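Local atomic coordinates of adenine phosphoribosyltransferase, putative (Trypanosoma brucei brucei, PDB entry 5VN4), a protein that probably catalyses the salvage of free adenine, joining the base to 5-phospho-alpha-D-ribose 1-diphosphate to give AMP and diphosphate. Residues Lys33-Tyr38 and Glu214-Asp219; Pro40-His45 and Gly223-His228; Glu123-Glu128 and Glu135-Arg140; Gly161-Gly166 and Val178-Ile183. All blocks are in the same frame, centred on the assembly; numbering follows the deposited sequence.

Contact 1: Lys33-Tyr38 and Glu214-Asp219; sequences KVYKWY and ETVLSD
The backbones come nearest at two steps, with the CA atoms of W37 and L217 6.2 Å apart and those of Y35 and V216 7.0 Å apart. Both segments belong to what is probably the hood of this type I phosphoribosyltransferase, the part of such enzymes that holds the base. Residues 33-38 leave helix 26-34 for strand 37-38, while 214-219 start as a short 3-10 turn and pass through an inverse gamma turn centred on L217. Y35 and V216 form one of the two steps: their side chains cross at about a right angle, and ring atom CD2 of Y35 lies 4.0 Å from CG1 of V216, with Y35 CB touching V216 CG2. At the other, W37 meets L217 at two points: W37 CD1 is 4.0 Å from L217 CB, and W37 CB touches L217 CD2. The first torsion of W37 (chi1 63°) sets CG between the backbone N and carbonyl carbon and brings the pyrrole side to the turn. R49, whose carbonyl binds adenine, is bonded to L217 O and makes a salt bridge with D219; A51, another adenine-binding residue, packs on Y35 and L217. The polar link between the segments is fairly straight: W37 NE1 donates to S218 O at 2.7 Å and 163°, with the oxygen in the indole plane but the donor 44° above the carbonyl plane.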
# COMPACT_ATOMS: atom_id res chain seq x y z
N LYS A 33 -11.08 16.59 -11.36
CA LYS A 33 -11.50 17.43 -10.24
C LYS A 33 -10.76 17.13 -8.94
O LYS A 33 -10.86 17.92 -8.00
CB LYS A 33 -13.01 17.31 -10.04
CG LYS A 33 -13.78 17.82 -11.26
CD LYS A 33 -15.28 17.70 -11.12
CE LYS A 33 -15.95 18.17 -12.41
NZ LYS A 33 -15.45 17.42 -13.60
N VAL A 34 -10.01 16.03 -8.88
CA VAL A 34 -9.39 15.63 -7.62
C VAL A 34 -7.88 15.53 -7.70
O VAL A 34 -7.20 15.81 -6.70
CB VAL A 34 -10.01 14.36 -7.01
CG1 VAL A 34 -11.47 14.60 -6.64
CG2 VAL A 34 -9.89 13.21 -7.98
N TYR A 35 -7.31 15.16 -8.85
CA TYR A 35 -5.86 15.03 -8.93
C TYR A 35 -5.24 16.42 -8.85
O TYR A 35 -5.64 17.33 -9.59
CB TYR A 35 -5.45 14.32 -10.22
CG TYR A 35 -4.54 13.10 -10.07
CD1 TYR A 35 -3.61 12.99 -9.03
CD2 TYR A 35 -4.61 12.05 -10.98
CE1 TYR A 35 -2.78 11.87 -8.92
CE2 TYR A 35 -3.80 10.94 -10.87
CZ TYR A 35 -2.89 10.85 -9.84
OH TYR A 35 -2.10 9.72 -9.77
N LYS A 36 -4.34 16.61 -7.90
CA LYS A 36 -3.58 17.85 -7.77
C LYS A 36 -2.10 17.56 -7.96
O LYS A 36 -1.59 16.48 -7.62
CB LYS A 36 -3.77 18.49 -6.39
CG LYS A 36 -5.21 18.70 -5.98
CD LYS A 36 -5.93 19.63 -6.95
CE LYS A 36 -7.39 19.77 -6.57
NZ LYS A 36 -8.14 20.55 -7.59
N TRP A 37 -1.39 18.55 -8.49
CA TRP A 37 0.05 18.48 -8.59
C TRP A 37 0.70 19.54 -7.71
O TRP A 37 0.11 20.59 -7.42
CB TRP A 37 0.55 18.61 -10.03
CG TRP A 37 0.23 19.92 -10.69
CD1 TRP A 37 -0.88 20.22 -11.42
CD2 TRP A 37 1.02 21.12 -10.66
NE1 TRP A 37 -0.83 21.52 -11.86
CE2 TRP A 37 0.34 22.09 -11.41
CE3 TRP A 37 2.26 21.45 -10.09
CZ2 TRP A 37 0.83 23.38 -11.60
CZ3 TRP A 37 2.75 22.74 -10.29
CH2 TRP A 37 2.04 23.68 -11.03
N TYR A 38 1.92 19.25 -7.28
CA TYR A 38 2.66 20.14 -6.40
C TYR A 38 3.99 20.49 -7.05
O TYR A 38 4.63 19.64 -7.67
CB TYR A 38 2.86 19.47 -5.04
CG TYR A 38 1.54 19.18 -4.34
CD1 TYR A 38 0.77 18.07 -4.70
CD2 TYR A 38 1.04 20.04 -3.36
CE1 TYR A 38 -0.44 17.82 -4.09
CE2 TYR A 38 -0.17 19.79 -2.73
CZ TYR A 38 -0.90 18.67 -3.10
OH TYR A 38 -2.12 18.41 -2.50
N GLU A 214 -0.90 13.12 -18.51
CA GLU A 214 -0.38 14.42 -18.12
C GLU A 214 -1.38 15.56 -18.31
O GLU A 214 -1.20 16.63 -17.71
CB GLU A 214 0.92 14.73 -18.89
CG GLU A 214 0.80 14.69 -20.42
CD GLU A 214 1.15 13.33 -21.01
OE1 GLU A 214 0.74 12.31 -20.43
OE2 GLU A 214 1.84 13.28 -22.06
N THR A 215 -2.43 15.38 -19.11
CA THR A 215 -3.40 16.46 -19.27
C THR A 215 -4.19 16.71 -17.99
O THR A 215 -4.81 17.77 -17.86
CB THR A 215 -4.37 16.19 -20.43
OG1 THR A 215 -5.24 15.11 -20.10
CG2 THR A 215 -3.62 15.88 -21.70
N VAL A 216 -4.18 15.76 -17.05
CA VAL A 216 -4.84 15.98 -15.76
C VAL A 216 -4.09 16.99 -14.91
O VAL A 216 -4.67 17.57 -13.98
CB VAL A 216 -5.07 14.64 -15.03
CG1 VAL A 216 -3.83 14.23 -14.24
CG2 VAL A 216 -6.29 14.71 -14.13
N LEU A 217 -2.81 17.23 -15.20
CA LEU A 217 -1.96 18.11 -14.40
C LEU A 217 -1.97 19.54 -14.97
O LEU A 217 -0.94 20.13 -15.31
CB LEU A 217 -0.55 17.54 -14.31
CG LEU A 217 -0.47 16.10 -13.80
CD1 LEU A 217 0.98 15.63 -13.73
CD2 LEU A 217 -1.14 15.95 -12.45
N SER A 218 -3.17 20.10 -15.03
CA SER A 218 -3.41 21.40 -15.62
C SER A 218 -3.04 22.52 -14.65
O SER A 218 -2.89 22.31 -13.45
CB SER A 218 -4.89 21.53 -15.97
OG SER A 218 -5.66 21.32 -14.79
N ASP A 219 -2.92 23.73 -15.19
CA ASP A 219 -2.57 24.89 -14.37
C ASP A 219 -3.55 25.07 -13.22
O ASP A 219 -3.16 25.43 -12.10
CB ASP A 219 -2.52 26.15 -15.21
CG ASP A 219 -1.33 26.19 -16.14
OD1 ASP A 219 -0.45 25.31 -16.01
OD2 ASP A 219 -1.28 27.09 -17.00

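Contact 2: Pro40-His45 and Gly223-His228; sequences PAFSPH and GDPLHH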
# COMPACT_ATOMS: atom_id res chain seq x y z
N PRO A 40 8.03 21.87 -6.95
CA PRO A 40 9.14 21.42 -6.08
C PRO A 40 9.10 22.02 -4.69
O PRO A 40 9.47 21.33 -3.73
CB PRO A 40 10.38 21.85 -6.88
CG PRO A 40 9.93 21.71 -8.32
CD PRO A 40 8.50 22.18 -8.32
N ALA A 41 8.63 23.26 -4.54
CA ALA A 41 8.55 23.89 -3.23
C ALA A 41 7.64 23.14 -2.26
O ALA A 41 7.78 23.29 -1.04
CB ALA A 41 8.08 25.34 -3.37
N PHE A 42 6.71 22.33 -2.77
CA PHE A 42 5.78 21.63 -1.90
C PHE A 42 5.75 20.14 -2.17
O PHE A 42 4.74 19.48 -1.93
CB PHE A 42 4.38 22.25 -2.00
CG PHE A 42 4.32 23.63 -1.43
CD1 PHE A 42 4.21 23.82 -0.06
CD2 PHE A 42 4.44 24.75 -2.25
CE1 PHE A 42 4.18 25.08 0.48
CE2 PHE A 42 4.42 26.03 -1.71
CZ PHE A 42 4.29 26.19 -0.34
N SER A 43 6.86 19.57 -2.64
CA SER A 43 6.88 18.18 -3.06
C SER A 43 8.10 17.48 -2.49
O SER A 43 9.14 18.11 -2.25
CB SER A 43 6.95 18.12 -4.59
OG SER A 43 7.42 16.88 -5.06
N PRO A 44 8.02 16.16 -2.30
CA PRO A 44 9.20 15.40 -1.87
C PRO A 44 10.21 15.14 -2.98
O PRO A 44 11.32 14.68 -2.68
CB PRO A 44 8.59 14.08 -1.35
CG PRO A 44 7.33 13.92 -2.16
CD PRO A 44 6.80 15.32 -2.34
N HIS A 45 9.89 15.45 -4.23
CA HIS A 45 10.82 15.24 -5.35
C HIS A 45 10.65 16.36 -6.37
O HIS A 45 9.53 16.61 -6.81
CB HIS A 45 10.53 13.91 -6.03
CG HIS A 45 10.67 12.74 -5.12
ND1 HIS A 45 11.89 12.33 -4.62
CD2 HIS A 45 9.74 11.92 -4.58
CE1 HIS A 45 11.70 11.29 -3.82
NE2 HIS A 45 10.41 11.02 -3.78
N GLY A 223 -1.93 22.03 -6.34
CA GLY A 223 -2.29 21.90 -4.94
C GLY A 223 -1.45 22.71 -3.98
O GLY A 223 -1.73 22.68 -2.78
N ASP A 224 -0.44 23.43 -4.47
CA ASP A 224 0.39 24.25 -3.60
C ASP A 224 -0.50 25.22 -2.81
O ASP A 224 -1.44 25.78 -3.38
CB ASP A 224 1.35 25.12 -4.41
CG ASP A 224 2.46 24.34 -5.11
OD1 ASP A 224 2.56 23.10 -5.00
OD2 ASP A 224 3.27 25.03 -5.80
N PRO A 225 -0.21 25.48 -1.54
CA PRO A 225 -0.92 26.56 -0.85
C PRO A 225 -0.56 27.89 -1.48
O PRO A 225 0.58 28.12 -1.89
CB PRO A 225 -0.41 26.45 0.59
CG PRO A 225 0.89 25.78 0.49
CD PRO A 225 0.82 24.85 -0.69
N LEU A 226 -1.55 28.78 -1.54
CA LEU A 226 -1.30 30.09 -2.15
C LEU A 226 -0.42 30.96 -1.26
O LEU A 226 0.34 31.79 -1.76
CB LEU A 226 -2.63 30.76 -2.48
CG LEU A 226 -3.37 30.06 -3.63
CD1 LEU A 226 -4.80 30.56 -3.73
CD2 LEU A 226 -2.62 30.23 -4.97
N HIS A 227 -0.53 30.79 0.06
CA HIS A 227 0.42 31.37 1.00
C HIS A 227 0.62 30.38 2.13
O HIS A 227 -0.32 29.68 2.52
CB HIS A 227 -0.00 32.77 1.52
CG HIS A 227 -1.35 32.82 2.18
ND1 HIS A 227 -1.55 32.54 3.52
CD2 HIS A 227 -2.56 33.18 1.69
CE1 HIS A 227 -2.82 32.71 3.81
NE2 HIS A 227 -3.46 33.10 2.72
N HIS A 228 1.85 30.31 2.63
CA HIS A 228 2.16 29.41 3.73
C HIS A 228 3.39 29.94 4.45
O HIS A 228 4.36 30.34 3.81
CB HIS A 228 2.44 27.98 3.22
CG HIS A 228 2.88 27.07 4.30
ND1 HIS A 228 2.02 26.63 5.29
CD2 HIS A 228 4.10 26.58 4.62
CE1 HIS A 228 2.69 25.88 6.14
NE2 HIS A 228 3.95 25.83 5.76
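F42 meets P225 and D224 where the loop 40-45 lies against 223-228. The proline comes over one face of the phenyl ring: P225 CD stands 3.5 Å from the centroid of the F42 ring and only 9° off its normal, a CH-pi contact centred on the ring. The neighbouring methylene leans toward the rim, with P225 CG 3.4 Å from F42 CE1. A different kind of contact occupies the CD2 side. There the carboxylate of D224 is tilted 49° from the ring plane, its carbon CG being 3.5 Å from F42 CD2, so this is van der Waals packing of an oblique flat group. CB of H228 adds a looser touch, 4.4 Å from F42 CE1.

The torsion of F42 (chi1 -68°, CG opposite its own carbonyl carbon) carries the ring across to the other loop. The polar ends are held elsewhere: D224 OD2 is hydrogen-bonded to S39 OG, and H228 NE2 to S231 O. Just before D224, G223 is tied by a backbone bond to W37. On the other loop, H45 stacks on Y129 of the ligand pocket. V118 of the second subunit packs on both P225 and H228, and N113 of that subunit donates to P44 O. Proline methylenes laid over an aromatic face are a classic CH-pi pair; here the pair joins two surface loops of the probable hood at the homodimer interface.

Contact 3: Glu123-Glu128 and Glu135-Arg140; sequences EPYTKE and ECMTVR. With HSX (5-O-phosphono-alpha-D-ribofuranose), chain D; ADE (adenine), chain C; PPV (pyrophosphate), chain E.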
# COMPACT_ATOMS: atom_id res chain seq x y z
N GLU A 123 17.58 -5.85 -11.43
CA GLU A 123 18.69 -4.93 -11.58
C GLU A 123 18.38 -3.62 -10.85
O GLU A 123 17.21 -3.29 -10.62
CB GLU A 123 18.90 -4.62 -13.06
CG GLU A 123 19.35 -5.82 -13.86
CD GLU A 123 20.77 -6.23 -13.55
OE1 GLU A 123 21.59 -5.34 -13.23
OE2 GLU A 123 21.07 -7.44 -13.61
N PRO A 124 19.40 -2.85 -10.49
CA PRO A 124 19.13 -1.55 -9.86
C PRO A 124 18.22 -0.69 -10.73
O PRO A 124 18.38 -0.61 -11.95
CB PRO A 124 20.53 -0.93 -9.72
CG PRO A 124 21.44 -2.11 -9.64
CD PRO A 124 20.85 -3.11 -10.60
N TYR A 125 17.22 -0.07 -10.10
CA TYR A 125 16.20 0.65 -10.84
C TYR A 125 16.53 2.13 -10.94
O TYR A 125 17.41 2.66 -10.26
CB TYR A 125 14.80 0.42 -10.25
CG TYR A 125 14.59 0.86 -8.82
CD1 TYR A 125 14.50 2.21 -8.48
CD2 TYR A 125 14.43 -0.08 -7.80
CE1 TYR A 125 14.28 2.61 -7.16
CE2 TYR A 125 14.22 0.30 -6.49
CZ TYR A 125 14.14 1.65 -6.17
OH TYR A 125 13.92 2.02 -4.86
N THR A 126 15.80 2.80 -11.84
CA THR A 126 15.78 4.25 -11.91
C THR A 126 14.33 4.71 -11.95
O THR A 126 13.43 3.93 -12.29
CB THR A 126 16.55 4.77 -13.14
OG1 THR A 126 15.90 4.32 -14.34
CG2 THR A 126 18.00 4.27 -13.13
N LYS A 127 14.10 5.96 -11.57
CA LYS A 127 12.78 6.58 -11.63
C LYS A 127 12.94 7.98 -12.20
O LYS A 127 14.06 8.49 -12.31
CB LYS A 127 12.12 6.67 -10.24
CG LYS A 127 11.92 5.35 -9.50
CD LYS A 127 11.38 5.63 -8.10
CE LYS A 127 10.93 4.37 -7.36
NZ LYS A 127 9.65 3.82 -7.90
N GLU A 128 11.81 8.64 -12.52
CA GLU A 128 11.87 10.02 -13.00
C GLU A 128 12.77 10.88 -12.12
O GLU A 128 13.52 11.73 -12.61
CB GLU A 128 10.46 10.62 -13.08
CG GLU A 128 10.43 12.02 -13.72
CD GLU A 128 9.08 12.74 -13.65
OE1 GLU A 128 8.12 12.22 -13.05
OE2 GLU A 128 8.98 13.85 -14.21
N GLU A 135 19.71 0.38 -4.94
CA GLU A 135 18.34 -0.05 -4.69
C GLU A 135 17.79 -0.86 -5.86
O GLU A 135 17.87 -0.43 -7.02
CB GLU A 135 17.44 1.17 -4.44
CG GLU A 135 17.84 2.01 -3.23
CD GLU A 135 17.86 1.22 -1.93
OE1 GLU A 135 18.59 1.63 -1.00
OE2 GLU A 135 17.16 0.19 -1.82
N CYS A 136 17.23 -2.02 -5.55
CA CYS A 136 16.57 -2.89 -6.51
C CYS A 136 15.18 -3.21 -5.98
O CYS A 136 14.88 -2.99 -4.80
CB CYS A 136 17.33 -4.21 -6.70
SG CYS A 136 19.07 -4.04 -7.15
N MET A 137 14.32 -3.72 -6.86
CA MET A 137 13.06 -4.31 -6.45
C MET A 137 13.22 -5.81 -6.26
O MET A 137 14.07 -6.44 -6.91
CB MET A 137 11.96 -4.05 -7.48
CG MET A 137 11.51 -2.59 -7.55
SD MET A 137 10.73 -2.07 -6.01
CE MET A 137 10.42 -0.34 -6.37
N THR A 138 12.41 -6.37 -5.37
CA THR A 138 12.46 -7.80 -5.08
C THR A 138 11.05 -8.37 -5.04
O THR A 138 10.07 -7.64 -4.86
CB THR A 138 13.18 -8.09 -3.75
OG1 THR A 138 12.48 -7.44 -2.68
CG2 THR A 138 14.63 -7.61 -3.79
N VAL A 139 10.97 -9.69 -5.19
CA VAL A 139 9.71 -10.42 -5.09
C VAL A 139 10.00 -11.78 -4.46
O VAL A 139 11.09 -12.33 -4.62
CB VAL A 139 9.01 -10.55 -6.47
CG1 VAL A 139 9.74 -11.55 -7.37
CG2 VAL A 139 7.54 -10.88 -6.31
N ARG A 140 9.03 -12.30 -3.71
CA ARG A 140 9.21 -13.59 -3.05
C ARG A 140 9.30 -14.70 -4.09
O ARG A 140 8.45 -14.78 -4.98
CB ARG A 140 8.00 -13.85 -2.14
CG ARG A 140 8.23 -14.85 -1.02
CD ARG A 140 6.99 -14.95 -0.13
NE ARG A 140 5.83 -15.46 -0.86
CZ ARG A 140 5.63 -16.75 -1.15
NH1 ARG A 140 6.51 -17.66 -0.76
NH2 ARG A 140 4.55 -17.12 -1.82
C1 HSX D . 7.19 6.57 -7.98
O4 HSX D . 8.00 6.34 -9.15
C2 HSX D . 5.82 6.05 -8.38
O2 HSX D . 5.02 5.70 -7.24
C3 HSX D . 6.17 4.86 -9.26
O3 HSX D . 6.55 3.72 -8.46
C4 HSX D . 7.41 5.35 -9.99
C5 HSX D . 7.10 5.93 -11.37
O5 HSX D . 8.26 6.53 -11.94
P' HSX D . 9.10 5.80 -13.12
O1X HSX D . 9.89 4.65 -12.51
O2X HSX D . 8.10 5.35 -14.15
O3X HSX D . 9.99 6.92 -13.62
O1 HSX D . 7.71 5.83 -6.87
N9 ADE C . 6.52 9.16 -9.62
C8 ADE C . 7.34 9.42 -10.67
N7 ADE C . 7.11 10.58 -11.24
C5 ADE C . 6.06 11.11 -10.52
C6 ADE C . 5.34 12.32 -10.63
N6 ADE C . 5.60 13.27 -11.56
N1 ADE C . 4.35 12.54 -9.74
C2 ADE C . 4.10 11.60 -8.82
N3 ADE C . 4.70 10.43 -8.61
C4 ADE C . 5.68 10.24 -9.51
O11 PPV E . 9.60 6.86 -5.17
P1 PPV E . 9.32 6.18 -3.85
O21 PPV E . 9.89 6.89 -2.65
O31 PPV E . 9.59 4.69 -3.90
OPP PPV E . 7.71 6.30 -3.73
P2 PPV E . 6.63 5.54 -2.80
O12 PPV E . 5.70 6.72 -2.61
O22 PPV E . 6.12 4.41 -3.67
O32 PPV E . 7.27 5.08 -1.51
O HOH W 1 18.68 2.06 -8.00
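E135 meets Y125 first through its carbonyl: Y125 N donates to E135 O at 3.2 Å and 158°, with the donor in the carbonyl plane. The same oxygen lies over one face of the tyrosine ring, toward the rim, and takes a CA-H...O contact from P124. One water donates to both Y125 O and E135 O, bridging the two segments. The tyrosine extends alongside the glutamate, with OH 3.6 Å from E135 CB. C136 follows, its sulfur SG packed on P124, 3.9 Å from CG of the proline ring.

These contacts lie at the base of what is probably the flexible loop of type I phosphoribosyltransferases, which leaves strand 119-121 and returns through antiparallel strand 138-140 after crossing the active site. M137 takes the edge of the same tyrosine: its backbone N lies in the ring plane, while SD is 5.1 Å from the centroid of the Y125 ring, 48° off its normal, in an oblique Met-aromatic contact. Its methyl CE packs on Y125 CE2 and more loosely approaches K127, whose bend at chi4 (-73°) turns NZ to the sugar of the bound ribose 5-phosphate, 3.0 Å from its O1; T162 OG1 also bonds NZ. E128 N binds phosphate atom O3X at 2.7 Å, and E128 OE1 accepts a hydrogen bond from adenine N6 at 3.1 Å. T138 and V139 pair with R110 and I120.

Contact 4: Gly161-Gly166 and Val178-Ile183; sequences GTMLAG and VEVAGI. With HSX (5-O-phosphono-alpha-D-ribofuranose), chain D.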
# COMPACT_ATOMS: atom_id res chain seq x y z
N GLY A 161 11.12 3.19 -15.57
CA GLY A 161 12.17 2.46 -14.88
C GLY A 161 11.64 1.51 -13.82
O GLY A 161 12.11 0.38 -13.69
N THR A 162 10.65 1.95 -13.05
CA THR A 162 10.09 1.06 -12.04
C THR A 162 9.42 -0.14 -12.70
O THR A 162 9.64 -1.29 -12.29
CB THR A 162 9.11 1.83 -11.15
OG1 THR A 162 9.79 2.94 -10.55
CG2 THR A 162 8.55 0.92 -10.04
N MET A 163 8.63 0.10 -13.75
CA MET A 163 8.00 -1.01 -14.45
C MET A 163 9.03 -1.98 -15.01
O MET A 163 8.80 -3.20 -14.98
CB MET A 163 7.05 -0.52 -15.54
CG MET A 163 5.66 -0.16 -15.04
SD MET A 163 4.80 -1.61 -14.38
CE MET A 163 3.50 -0.74 -13.47
N LEU A 164 10.16 -1.47 -15.51
CA LEU A 164 11.21 -2.35 -16.01
C LEU A 164 11.69 -3.31 -14.93
O LEU A 164 11.91 -4.50 -15.20
CB LEU A 164 12.38 -1.51 -16.53
CG LEU A 164 13.62 -2.30 -16.95
CD1 LEU A 164 13.31 -3.26 -18.11
CD2 LEU A 164 14.78 -1.37 -17.32
N ALA A 165 11.86 -2.82 -13.70
CA ALA A 165 12.25 -3.70 -12.61
C ALA A 165 11.22 -4.80 -12.39
O ALA A 165 11.58 -5.97 -12.17
CB ALA A 165 12.46 -2.88 -11.34
N GLY A 166 9.93 -4.46 -12.47
CA GLY A 166 8.90 -5.48 -12.36
C GLY A 166 8.94 -6.47 -13.50
O GLY A 166 8.79 -7.67 -13.29
N VAL A 178 0.53 -10.04 -18.73
CA VAL A 178 -0.68 -9.73 -19.49
C VAL A 178 -0.79 -8.23 -19.76
O VAL A 178 -1.10 -7.82 -20.88
CB VAL A 178 -1.91 -10.27 -18.74
CG1 VAL A 178 -3.20 -9.90 -19.46
CG2 VAL A 178 -1.80 -11.78 -18.57
N GLU A 179 -0.55 -7.41 -18.75
CA GLU A 179 -0.79 -5.98 -18.87
C GLU A 179 -0.03 -5.28 -17.77
O GLU A 179 0.23 -5.86 -16.71
CB GLU A 179 -2.29 -5.70 -18.74
CG GLU A 179 -2.71 -4.28 -18.96
CD GLU A 179 -4.18 -4.18 -19.31
OE1 GLU A 179 -4.55 -4.56 -20.44
OE2 GLU A 179 -4.96 -3.73 -18.45
N VAL A 180 0.29 -4.02 -18.04
CA VAL A 180 0.84 -3.08 -17.07
C VAL A 180 -0.25 -2.04 -16.81
O VAL A 180 -0.82 -1.49 -17.76
CB VAL A 180 2.10 -2.43 -17.65
CG1 VAL A 180 2.42 -1.11 -16.97
CG2 VAL A 180 3.28 -3.41 -17.59
N ALA A 181 -0.55 -1.80 -15.53
CA ALA A 181 -1.68 -0.95 -15.13
C ALA A 181 -1.22 0.18 -14.22
O ALA A 181 -0.37 -0.01 -13.35
CB ALA A 181 -2.75 -1.77 -14.39
N GLY A 182 -1.83 1.35 -14.40
CA GLY A 182 -1.60 2.47 -13.50
C GLY A 182 -2.75 3.45 -13.56
O GLY A 182 -3.69 3.29 -14.34
N ILE A 183 -2.67 4.49 -12.73
CA ILE A 183 -3.68 5.54 -12.79
C ILE A 183 -3.21 6.81 -13.50
O ILE A 183 -4.06 7.60 -13.94
CB ILE A 183 -4.34 5.86 -11.43
CG1 ILE A 183 -3.30 6.35 -10.40
CG2 ILE A 183 -5.11 4.64 -10.94
CD1 ILE A 183 -3.94 6.87 -9.11
C1 HSX D . 7.19 6.57 -7.98
O4 HSX D . 8.00 6.34 -9.15
C2 HSX D . 5.82 6.05 -8.38
O2 HSX D . 5.02 5.70 -7.24
C3 HSX D . 6.17 4.86 -9.26
O3 HSX D . 6.55 3.72 -8.46
C4 HSX D . 7.41 5.35 -9.99
C5 HSX D . 7.10 5.93 -11.37
O5 HSX D . 8.26 6.53 -11.94
P' HSX D . 9.10 5.80 -13.12
O1X HSX D . 9.89 4.65 -12.51
O2X HSX D . 8.10 5.35 -14.15
O3X HSX D . 9.99 6.92 -13.62
O1 HSX D . 7.71 5.83 -6.87
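The beta-alpha-beta crossover that carries the 5'-phosphate loop of the phosphoribosyltransferase fold brings M163 against V180. Strand 149-153 leads through that loop into helix 161-172, and the chain returns in strand 176-182, parallel to and paired with the first. M163 and V180 are the nearest pair in the backbones, with CA atoms 7.9 Å apart, and their side chains reach toward each other tip to tip. M163 SD sits 3.6 Å from V180 CG1 and 4.0 Å from V180 CG2, against both methyls. A bend at chi2 (-64°) folds the methionine, and its methyl CE continues along the strand to lie 3.9 Å from A181 O. L152 of the adjacent strand 149-153 and F87 of strand 83-87, the next one over, also touch M163, buried between helix and sheet.

One residue earlier the helix turns polar. T162 meets phosphate oxygen O1X of the bound ribose 5-phosphate twice: backbone N donates to it at 2.9 Å and 153°, and OG1 donates at 2.6 Å. Its chi1 of -57° leaves OG1 beside the backbone N, where both donors can reach the same oxygen. At this first helical turn the dipole would also be expected to favour the anion. Across the contact the side chains offer dispersion alone, so here the helix meets the sheet through apolar packing, while its N-terminal end deals with charge.

Contacts 1 and 4 are buried, contact 3 is partly buried and contact 2 lies at the surface. Contact 1 holds strand 37-38 and contact 2 the loop that follows it, and both use the loop between strands 208-213 and 233-235; they touch through W37 O and G223 N. Contact 1 mixes apolar packing with an indole bond, while contact 2 relies on a ring face and takes support from the second subunit. Contacts 3 and 4 both reach the ribose phosphate and are joined by K127 NZ and T162 OG1, probably hydrogen-bonded, yet 3 is stitched by backbone and water and 4 by apolar packing. Y35 and I183 join contact 1 to contact 4.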